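Local coordinates for protein haloacid dehalogenase-like hydrolase (Klebsiella pneumoniae subsp. pneumoniae, PDB 3PGV) that probably acts as a magnesium-dependent phosphatase of the Cof family within the haloacid dehalogenase-like superfamily, and holds a calcium ion in its metal site here, at residues Ile229-Gly234 against Arg277-Leu282; Gly247-Asn252 against Leu264-Ser269; Tyr21-Ser26 against Asn56-Thr61. One frame throughout, in Å; residues are numbered along the deposited sequence.

How the interactions relate
All three contacts involve one sheet of the Rossmann-like core, in which strands 56-60, 23-27, 228-232, 246-249 and 265-266 lie side by side and run parallel. Interaction 3 pairs the first two, interaction 2 the last two, and interaction 1 sets helix 274-283 against the strand between them. The centres of interactions 1 and 2 are about 8 Å apart; they share a hydrogen bond between the Tyr-278 hydroxyl and Glu-265 OE1. The centre of interaction 3 lies about 10 Å from that of interaction 1, joined to it by backbone bonds between Ala-25 and both Ile-229 and Phe-231. The calcium site of Asp-27, Asp-29 and Asp-233 takes Asp-233 from interaction 1, just beyond strand 228-232, and Asp-27 directly follows interaction 3.

Interaction 1: residues Ile229-Gly234 against Arg277-Leu282; sequences IAFGDG and RYLRKL. With CA (calcium ion), chain E.
The rings of Phe-231 and Tyr-278 form an offset edge-to-face pair, the edge of Phe-231 turned toward the face of Tyr-278. Their centroids are 5.7 Å apart and their planes meet at 78°. Tyr-278 CD1 lies near the plane of the phenylalanine ring, at its far edge, 3.8 Å from Phe-231 CZ. The pair fastens helix 274-283 to strand 228-232 in the Rossmann-like core of the haloacid dehalogenase fold, the two short segments running nearly antiparallel at 160°. Leu-279 CD2 comes to the same end of the phenylalanine at an oblique angle, so its outer carbons are gripped by a tyrosine and a leucine from one turn of helix. Ile-229, two residues earlier on the same side of the strand, extends its chain with CG1 anti to the backbone N (chi1 -180°) and CD1 at the tip. That methyl reaches Tyr-278 CE1 at 3.8 Å and meets Leu-282 CD2 tip to tip. The contact between the segments is apolar; the phenol oxygen of Tyr-278 bonds instead to Glu-265. Past the strand end the chain turns to the metal, where Asp-27 and Asp-29 also bind, and Asp-233 OD1 holds the calcium ion at 2.2 Å.

Interaction 2: residues Gly247-Asn252 against Leu264-Ser269; sequences GCIMAN and LEVIGS
Ile-249 is hydrogen-bonded to Glu-265 and Ile-267 through both its polar backbone atoms: its N donates to Glu-265 O (2.8 Å, 173° at the hydrogen), and its O accepts from Ile-267 N in a more bent bond. This is parallel pairing, with Ile-249 opposite Val-266. A third direct backbone bond between 247-252 and 264-269 lies farther on, where Ala-251 N bonds to Gly-268 O at 3.0 Å, approaching from well above the carbonyl plane. At the other end a water takes over, donating to Gly-247 O and accepting from Glu-265 N.

Apolar contacts occupy both sides of this pairing. Ile-249 CD1 packs on Leu-264 CB at 3.8 Å, the two side chains crossing at about a right angle, while Val-266 CG2 lies beside Ile-249 CB. On the side of Cys-248, Ile-267 CG2 rests against both CB and SG of the cysteine. In the selenomethionine Met-250 the bend at chi2 (-57°) brings SE to 3.9 Å from Ile-267 CD1, and the bend at chi3 (-63°) carries CE to 3.4 Å from Gly-268 O.

Strand 246-249 and the short, weakly bonded strand 265-266 belong to a beta-alpha-beta unit joined through helix 255-260. Ile-249 and Leu-264 both pack on Leu-241 of helix 238-243, whereas Cys-248 and Ile-267 meet Phe-231 of strand 228-232 and Tyr-278 of helix 274-283.

Interaction 3: residues Tyr21-Ser26 against Asn56-Thr61; sequences YQVVAS and NFVFAT
Val-24 lays its CG1 methyl beside the ring of Phe-57, 3.6 Å from CE2, the two side chains lying side by side and pointing the same way. CG1 stands anti to the backbone N of the valine (chi1 172°), and CB adds a second contact to the same two ring carbons, CD2 and CE2. On the opposite side of the sheet Val-23 CG1 touches Val-58 CG2 at 3.8 Å, the two side chains crossing at a slant. Strands 23-27 and 56-60 are parallel neighbours in the Rossmann-like sheet of the haloacid dehalogenase fold, with 19° between the axes of the paired portions. Their backbones alternate as donor and acceptor: Val-24 N bonds to Asn-56 O at 2.8 Å, its O takes Val-58 N, and Ser-26 N reaches Val-58 O. The last bond, Ala-60 N to Ser-26 O, comes in from above the carbonyl plane. At the start of the pairing Gln-22 O receives Asn-56 N at 2.9 Å and, weakly, Asn-56 ND2, so one asparagine offers it both backbone and side-chain N-H groups. Helix 41-51 packs over Phe-57 and Phe-59 through Leu-47. Ser-26 O lies at the edge of the Phe-59 ring, near its plane and 3.9 Å from Phe-59 CD1, one residue before the calcium ligand Asp-27.

Interaction 1: residues Ile229-Gly234 against Arg277-Leu282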
loop_
_atom_site.group_PDB
_atom_site.type_symbol
_atom_site.label_atom_id
_atom_site.label_comp_id
_atom_site.label_asym_id
_atom_site.label_seq_id
_atom_site.Cartn_x
_atom_site.Cartn_y
_atom_site.Cartn_z
ATOM N N ILE A 229 -13.793 5.708 6.608
ATOM C CA ILE A 229 -12.778 6.390 7.398
ATOM C C ILE A 229 -11.449 5.681 7.126
ATOM O O ILE A 229 -11.403 4.445 7.144
ATOM C CB ILE A 229 -13.130 6.452 8.919
ATOM C CG1 ILE A 229 -12.011 7.194 9.715
ATOM C CG2 ILE A 229 -13.411 5.041 9.497
ATOM C CD1 ILE A 229 -12.337 7.514 11.178
ATOM N N ALA A 230 -10.399 6.446 6.754
ATOM C CA ALA A 230 -9.115 5.847 6.396
ATOM C C ALA A 230 -7.954 6.315 7.273
ATOM O O ALA A 230 -7.954 7.450 7.762
ATOM C CB ALA A 230 -8.805 6.106 4.940
ATOM N N PHE A 231 -6.932 5.448 7.428
ATOM C CA PHE A 231 -5.733 5.733 8.225
ATOM C C PHE A 231 -4.484 5.379 7.408
ATOM O O PHE A 231 -4.449 4.326 6.762
ATOM C CB PHE A 231 -5.764 4.928 9.538
ATOM C CG PHE A 231 -6.968 5.195 10.414
ATOM C CD1 PHE A 231 -8.165 4.507 10.214
ATOM C CD2 PHE A 231 -6.886 6.077 11.487
ATOM C CE1 PHE A 231 -9.283 4.752 11.030
ATOM C CE2 PHE A 231 -8.005 6.321 12.304
ATOM C CZ PHE A 231 -9.193 5.651 12.071
ATOM N N GLY A 232 -3.479 6.266 7.431
ATOM C CA GLY A 232 -2.226 6.068 6.690
ATOM C C GLY A 232 -1.075 6.939 7.169
ATOM O O GLY A 232 -1.281 7.898 7.930
ATOM N N ASP A 233 0.149 6.644 6.697
ATOM C CA ASP A 233 1.348 7.387 7.130
ATOM C C ASP A 233 2.322 7.718 5.969
ATOM O O ASP A 233 3.363 8.344 6.200
ATOM C CB ASP A 233 2.100 6.600 8.229
ATOM C CG ASP A 233 2.820 5.373 7.717
ATOM O OD1 ASP A 233 2.284 4.705 6.802
ATOM O OD2 ASP A 233 3.885 5.044 8.266
ATOM N N GLY A 234 2.012 7.240 4.760
ATOM C CA GLY A 234 2.896 7.426 3.614
ATOM C C GLY A 234 2.252 8.105 2.419
ATOM O O GLY A 234 1.024 8.268 2.365
ATOM N N ARG A 277 -7.295 2.613 19.215
ATOM C CA ARG A 277 -7.758 3.474 20.317
ATOM C C ARG A 277 -8.693 4.549 19.799
ATOM O O ARG A 277 -9.711 4.837 20.428
ATOM C CB ARG A 277 -6.570 4.095 21.069
ATOM C CG ARG A 277 -5.763 3.071 21.823
ATOM C CD ARG A 277 -4.604 3.662 22.619
ATOM N NE ARG A 277 -3.718 2.596 23.105
ATOM C CZ ARG A 277 -3.942 1.890 24.211
ATOM N NH1 ARG A 277 -4.984 2.170 24.987
ATOM N NH2 ARG A 277 -3.123 0.904 24.553
ATOM N N TYR A 278 -8.377 5.110 18.620
ATOM C CA TYR A 278 -9.212 6.117 17.962
ATOM C C TYR A 278 -10.555 5.497 17.589
ATOM O O TYR A 278 -11.597 6.114 17.800
ATOM C CB TYR A 278 -8.502 6.650 16.701
ATOM C CG TYR A 278 -9.206 7.816 16.042
ATOM C CD1 TYR A 278 -10.230 7.606 15.119
ATOM C CD2 TYR A 278 -8.797 9.125 16.273
ATOM C CE1 TYR A 278 -10.861 8.675 14.483
ATOM C CE2 TYR A 278 -9.410 10.202 15.631
ATOM C CZ TYR A 278 -10.435 9.973 14.729
ATOM O OH TYR A 278 -11.034 11.029 14.086
ATOM N N LEU A 279 -10.523 4.260 17.046
ATOM C CA LEU A 279 -11.713 3.527 16.639
ATOM C C LEU A 279 -12.620 3.198 17.825
ATOM O O LEU A 279 -13.836 3.377 17.727
ATOM C CB LEU A 279 -11.326 2.243 15.878
ATOM C CG LEU A 279 -10.688 2.454 14.485
ATOM C CD1 LEU A 279 -10.161 1.155 13.924
ATOM C CD2 LEU A 279 -11.678 3.085 13.511
ATOM N N ARG A 280 -12.029 2.748 18.966
ATOM C CA ARG A 280 -12.808 2.450 20.183
ATOM C C ARG A 280 -13.465 3.709 20.727
ATOM O O ARG A 280 -14.608 3.658 21.167
ATOM C CB ARG A 280 -11.931 1.801 21.270
ATOM C CG ARG A 280 -11.467 0.409 20.921
ATOM C CD ARG A 280 -11.193 -0.408 22.151
ATOM N NE ARG A 280 -10.492 -1.648 21.824
ATOM C CZ ARG A 280 -10.257 -2.617 22.698
ATOM N NH1 ARG A 280 -10.712 -2.523 23.943
ATOM N NH2 ARG A 280 -9.596 -3.703 22.328
ATOM N N LYS A 281 -12.749 4.851 20.672
ATOM C CA LYS A 281 -13.272 6.136 21.134
ATOM C C LYS A 281 -14.423 6.600 20.230
ATOM O O LYS A 281 -15.429 7.119 20.723
ATOM C CB LYS A 281 -12.141 7.190 21.163
ATOM C CG LYS A 281 -12.533 8.493 21.843
ATOM C CD LYS A 281 -11.391 9.487 21.848
ATOM N N LEU A 282 -14.311 6.323 18.928
ATOM C CA LEU A 282 -15.296 6.742 17.932
ATOM C C LEU A 282 -16.547 5.834 17.900
ATOM O O LEU A 282 -17.667 6.332 17.734
ATOM C CB LEU A 282 -14.627 6.787 16.546
ATOM C CG LEU A 282 -15.495 7.244 15.370
ATOM C CD1 LEU A 282 -15.956 8.685 15.551
ATOM C CD2 LEU A 282 -14.749 7.102 14.065
HETATM CA CA CA E . 2.634 2.819 5.658
HETATM O O HOH W 1 1.827 3.606 3.297
#

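Interaction 2: residues Gly247-Asn252 against Leu264-Ser269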
loop_
_atom_site.group_PDB
_atom_site.type_symbol
_atom_site.label_atom_id
_atom_site.label_comp_id
_atom_site.label_asym_id
_atom_site.label_seq_id
_atom_site.Cartn_x
_atom_site.Cartn_y
_atom_site.Cartn_z
ATOM N N GLY A 247 -10.313 11.090 6.620
ATOM C CA GLY A 247 -8.925 10.643 6.549
ATOM C C GLY A 247 -8.110 11.065 7.759
ATOM O O GLY A 247 -8.137 12.232 8.149
ATOM N N CYS A 248 -7.370 10.106 8.367
ATOM C CA CYS A 248 -6.497 10.379 9.522
ATOM C C CYS A 248 -5.052 10.106 9.175
ATOM O O CYS A 248 -4.726 9.011 8.705
ATOM C CB CYS A 248 -6.933 9.569 10.737
ATOM S SG CYS A 248 -8.548 10.020 11.388
ATOM N N ILE A 249 -4.170 11.071 9.461
ATOM C CA ILE A 249 -2.723 10.928 9.256
ATOM C C ILE A 249 -2.048 10.553 10.588
ATOM O O ILE A 249 -2.335 11.167 11.619
ATOM C CB ILE A 249 -2.121 12.244 8.649
ATOM C CG1 ILE A 249 -2.721 12.544 7.252
ATOM C CG2 ILE A 249 -0.576 12.194 8.601
ATOM C CD1 ILE A 249 -2.259 13.908 6.638
HETATM N N MSE A 250 -1.185 9.522 10.573
HETATM C CA MSE A 250 -0.450 9.080 11.771
HETATM C C MSE A 250 0.530 10.159 12.212
HETATM O O MSE A 250 1.105 10.843 11.360
HETATM C CB MSE A 250 0.326 7.779 11.473
HETATM C CG MSE A 250 -0.550 6.655 10.928
HETATM SE SE MSE A 250 -2.007 6.230 12.111
HETATM C CE MSE A 250 -1.016 5.618 13.638
ATOM N N ALA A 251 0.782 10.273 13.535
ATOM C CA ALA A 251 1.792 11.218 14.037
ATOM C C ALA A 251 3.176 10.848 13.481
ATOM O O ALA A 251 3.993 11.734 13.197
ATOM C CB ALA A 251 1.823 11.201 15.563
ATOM N N ASN A 252 3.412 9.538 13.268
ATOM C CA ASN A 252 4.685 9.033 12.763
ATOM C C ASN A 252 4.784 9.121 11.236
ATOM O O ASN A 252 5.750 8.632 10.658
ATOM C CB ASN A 252 4.897 7.610 13.225
ATOM C CG ASN A 252 3.738 6.695 12.901
ATOM O OD1 ASN A 252 2.709 6.702 13.573
ATOM N ND2 ASN A 252 3.888 5.887 11.862
ATOM N N LEU A 264 -6.199 17.447 6.821
ATOM C CA LEU A 264 -6.503 16.170 7.453
ATOM C C LEU A 264 -6.055 16.123 8.898
ATOM O O LEU A 264 -4.994 16.652 9.247
ATOM C CB LEU A 264 -5.891 15.000 6.657
ATOM C CG LEU A 264 -6.413 14.818 5.222
ATOM C CD1 LEU A 264 -5.741 13.663 4.552
ATOM C CD2 LEU A 264 -7.940 14.620 5.198
ATOM N N GLU A 265 -6.842 15.458 9.739
ATOM C CA GLU A 265 -6.519 15.283 11.142
ATOM C C GLU A 265 -5.283 14.413 11.304
ATOM O O GLU A 265 -5.174 13.355 10.665
ATOM C CB GLU A 265 -7.710 14.652 11.887
ATOM C CG GLU A 265 -7.500 14.518 13.389
ATOM C CD GLU A 265 -8.579 13.749 14.124
ATOM O OE1 GLU A 265 -9.478 13.188 13.456
ATOM O OE2 GLU A 265 -8.507 13.678 15.370
ATOM N N VAL A 266 -4.348 14.855 12.151
ATOM C CA VAL A 266 -3.181 14.063 12.504
ATOM C C VAL A 266 -3.442 13.414 13.866
ATOM O O VAL A 266 -3.694 14.121 14.845
ATOM C CB VAL A 266 -1.860 14.898 12.499
ATOM C CG1 VAL A 266 -0.669 14.039 12.928
ATOM C CG2 VAL A 266 -1.608 15.514 11.127
ATOM N N ILE A 267 -3.491 12.074 13.904
ATOM C CA ILE A 267 -3.715 11.355 15.152
ATOM C C ILE A 267 -2.382 10.918 15.758
ATOM O O ILE A 267 -1.322 11.339 15.275
ATOM C CB ILE A 267 -4.734 10.182 14.984
ATOM C CG1 ILE A 267 -4.163 9.049 14.089
ATOM C CG2 ILE A 267 -6.069 10.700 14.465
ATOM C CD1 ILE A 267 -4.923 7.702 14.205
ATOM N N GLY A 268 -2.439 10.114 16.827
ATOM C CA GLY A 268 -1.245 9.649 17.534
ATOM C C GLY A 268 -0.355 8.717 16.721
ATOM O O GLY A 268 -0.617 8.457 15.540
ATOM N N SER A 269 0.708 8.222 17.347
ATOM C CA SER A 269 1.666 7.321 16.716
ATOM C C SER A 269 1.166 5.878 16.765
ATOM O O SER A 269 0.457 5.500 17.713
ATOM C CB SER A 269 3.016 7.425 17.433
ATOM O OG SER A 269 3.998 6.574 16.863
HETATM O O HOH W 2 -9.244 14.510 8.768
#

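Interaction 3: residues Tyr21-Ser26 against Asn56-Thr61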
loop_
_atom_site.group_PDB
_atom_site.type_symbol
_atom_site.label_atom_id
_atom_site.label_comp_id
_atom_site.label_asym_id
_atom_site.label_seq_id
_atom_site.Cartn_x
_atom_site.Cartn_y
_atom_site.Cartn_z
ATOM N N TYR A 21 -19.325 5.738 10.168
ATOM C CA TYR A 21 -18.645 5.159 9.004
ATOM C C TYR A 21 -18.744 3.644 9.023
ATOM O O TYR A 21 -18.296 3.009 9.974
ATOM C CB TYR A 21 -17.170 5.616 8.934
ATOM C CG TYR A 21 -17.008 7.117 8.813
ATOM C CD1 TYR A 21 -17.165 7.759 7.587
ATOM C CD2 TYR A 21 -16.672 7.894 9.917
ATOM C CE1 TYR A 21 -17.037 9.145 7.472
ATOM C CE2 TYR A 21 -16.531 9.280 9.814
ATOM C CZ TYR A 21 -16.724 9.903 8.590
ATOM O OH TYR A 21 -16.573 11.269 8.478
ATOM N N GLN A 22 -19.396 3.070 8.016
ATOM C CA GLN A 22 -19.605 1.623 7.934
ATOM C C GLN A 22 -18.369 0.891 7.454
ATOM O O GLN A 22 -18.270 -0.326 7.631
ATOM C CB GLN A 22 -20.813 1.288 7.037
ATOM C CG GLN A 22 -22.153 1.496 7.723
ATOM C CD GLN A 22 -22.296 0.631 8.951
ATOM O OE1 GLN A 22 -22.155 -0.599 8.903
ATOM N NE2 GLN A 22 -22.564 1.260 10.083
ATOM N N VAL A 23 -17.443 1.613 6.798
ATOM C CA VAL A 23 -16.207 1.016 6.289
ATOM C C VAL A 23 -14.993 1.676 6.935
ATOM O O VAL A 23 -14.849 2.902 6.873
ATOM C CB VAL A 23 -16.132 1.088 4.731
ATOM C CG1 VAL A 23 -14.840 0.447 4.211
ATOM C CG2 VAL A 23 -17.360 0.438 4.085
ATOM N N VAL A 24 -14.122 0.866 7.559
ATOM C CA VAL A 24 -12.867 1.346 8.107
ATOM C C VAL A 24 -11.732 0.852 7.213
ATOM O O VAL A 24 -11.587 -0.360 7.019
ATOM C CB VAL A 24 -12.655 0.913 9.592
ATOM C CG1 VAL A 24 -11.246 1.267 10.074
ATOM C CG2 VAL A 24 -13.702 1.535 10.500
ATOM N N ALA A 25 -10.960 1.787 6.623
ATOM C CA ALA A 25 -9.819 1.433 5.779
ATOM C C ALA A 25 -8.537 1.793 6.483
ATOM O O ALA A 25 -8.427 2.883 7.048
ATOM C CB ALA A 25 -9.900 2.150 4.447
ATOM N N SER A 26 -7.579 0.881 6.507
ATOM C CA SER A 26 -6.340 1.182 7.177
ATOM C C SER A 26 -5.148 0.632 6.462
ATOM O O SER A 26 -5.128 -0.547 6.090
ATOM C CB SER A 26 -6.368 0.680 8.621
ATOM O OG SER A 26 -5.228 1.124 9.347
ATOM N N ASN A 56 -17.305 -2.846 8.604
ATOM C CA ASN A 56 -16.483 -3.524 7.600
ATOM C C ASN A 56 -15.077 -2.993 7.622
ATOM O O ASN A 56 -14.874 -1.788 7.780
ATOM C CB ASN A 56 -17.074 -3.330 6.216
ATOM C CG ASN A 56 -18.420 -3.946 6.065
ATOM O OD1 ASN A 56 -18.545 -5.144 5.827
ATOM N ND2 ASN A 56 -19.464 -3.161 6.306
ATOM N N PHE A 57 -14.094 -3.875 7.424
ATOM C CA PHE A 57 -12.696 -3.475 7.418
ATOM C C PHE A 57 -12.053 -3.743 6.104
ATOM O O PHE A 57 -12.301 -4.781 5.485
ATOM C CB PHE A 57 -11.923 -4.165 8.544
ATOM C CG PHE A 57 -12.178 -3.578 9.907
ATOM C CD1 PHE A 57 -13.230 -4.038 10.696
ATOM C CD2 PHE A 57 -11.382 -2.550 10.400
ATOM C CE1 PHE A 57 -13.475 -3.487 11.952
ATOM C CE2 PHE A 57 -11.629 -1.999 11.657
ATOM C CZ PHE A 57 -12.670 -2.474 12.429
ATOM N N VAL A 58 -11.241 -2.794 5.644
ATOM C CA VAL A 58 -10.484 -2.927 4.403
ATOM C C VAL A 58 -9.031 -2.572 4.701
ATOM O O VAL A 58 -8.759 -1.493 5.222
ATOM C CB VAL A 58 -11.074 -2.042 3.264
ATOM C CG1 VAL A 58 -10.275 -2.203 1.980
ATOM C CG2 VAL A 58 -12.548 -2.365 3.028
ATOM N N PHE A 59 -8.120 -3.496 4.456
ATOM C CA PHE A 59 -6.706 -3.252 4.721
ATOM C C PHE A 59 -5.950 -3.001 3.427
ATOM O O PHE A 59 -6.186 -3.692 2.428
ATOM C CB PHE A 59 -6.099 -4.389 5.550
ATOM C CG PHE A 59 -6.840 -4.594 6.853
ATOM C CD1 PHE A 59 -6.754 -3.651 7.876
ATOM C CD2 PHE A 59 -7.718 -5.660 7.013
ATOM C CE1 PHE A 59 -7.525 -3.782 9.035
ATOM C CE2 PHE A 59 -8.463 -5.807 8.190
ATOM C CZ PHE A 59 -8.359 -4.875 9.192
ATOM N N ALA A 60 -5.181 -1.898 3.385
ATOM C CA ALA A 60 -4.523 -1.446 2.159
ATOM C C ALA A 60 -3.034 -1.314 2.345
ATOM O O ALA A 60 -2.577 -0.514 3.157
ATOM C CB ALA A 60 -5.118 -0.124 1.705
ATOM N N THR A 61 -2.266 -2.066 1.575
ATOM C CA THR A 61 -0.820 -2.056 1.721
ATOM C C THR A 61 -0.107 -1.989 0.381
ATOM O O THR A 61 -0.690 -2.329 -0.660
ATOM C CB THR A 61 -0.368 -3.275 2.551
ATOM O OG1 THR A 61 1.063 -3.252 2.694
ATOM C CG2 THR A 61 -0.823 -4.603 1.938
#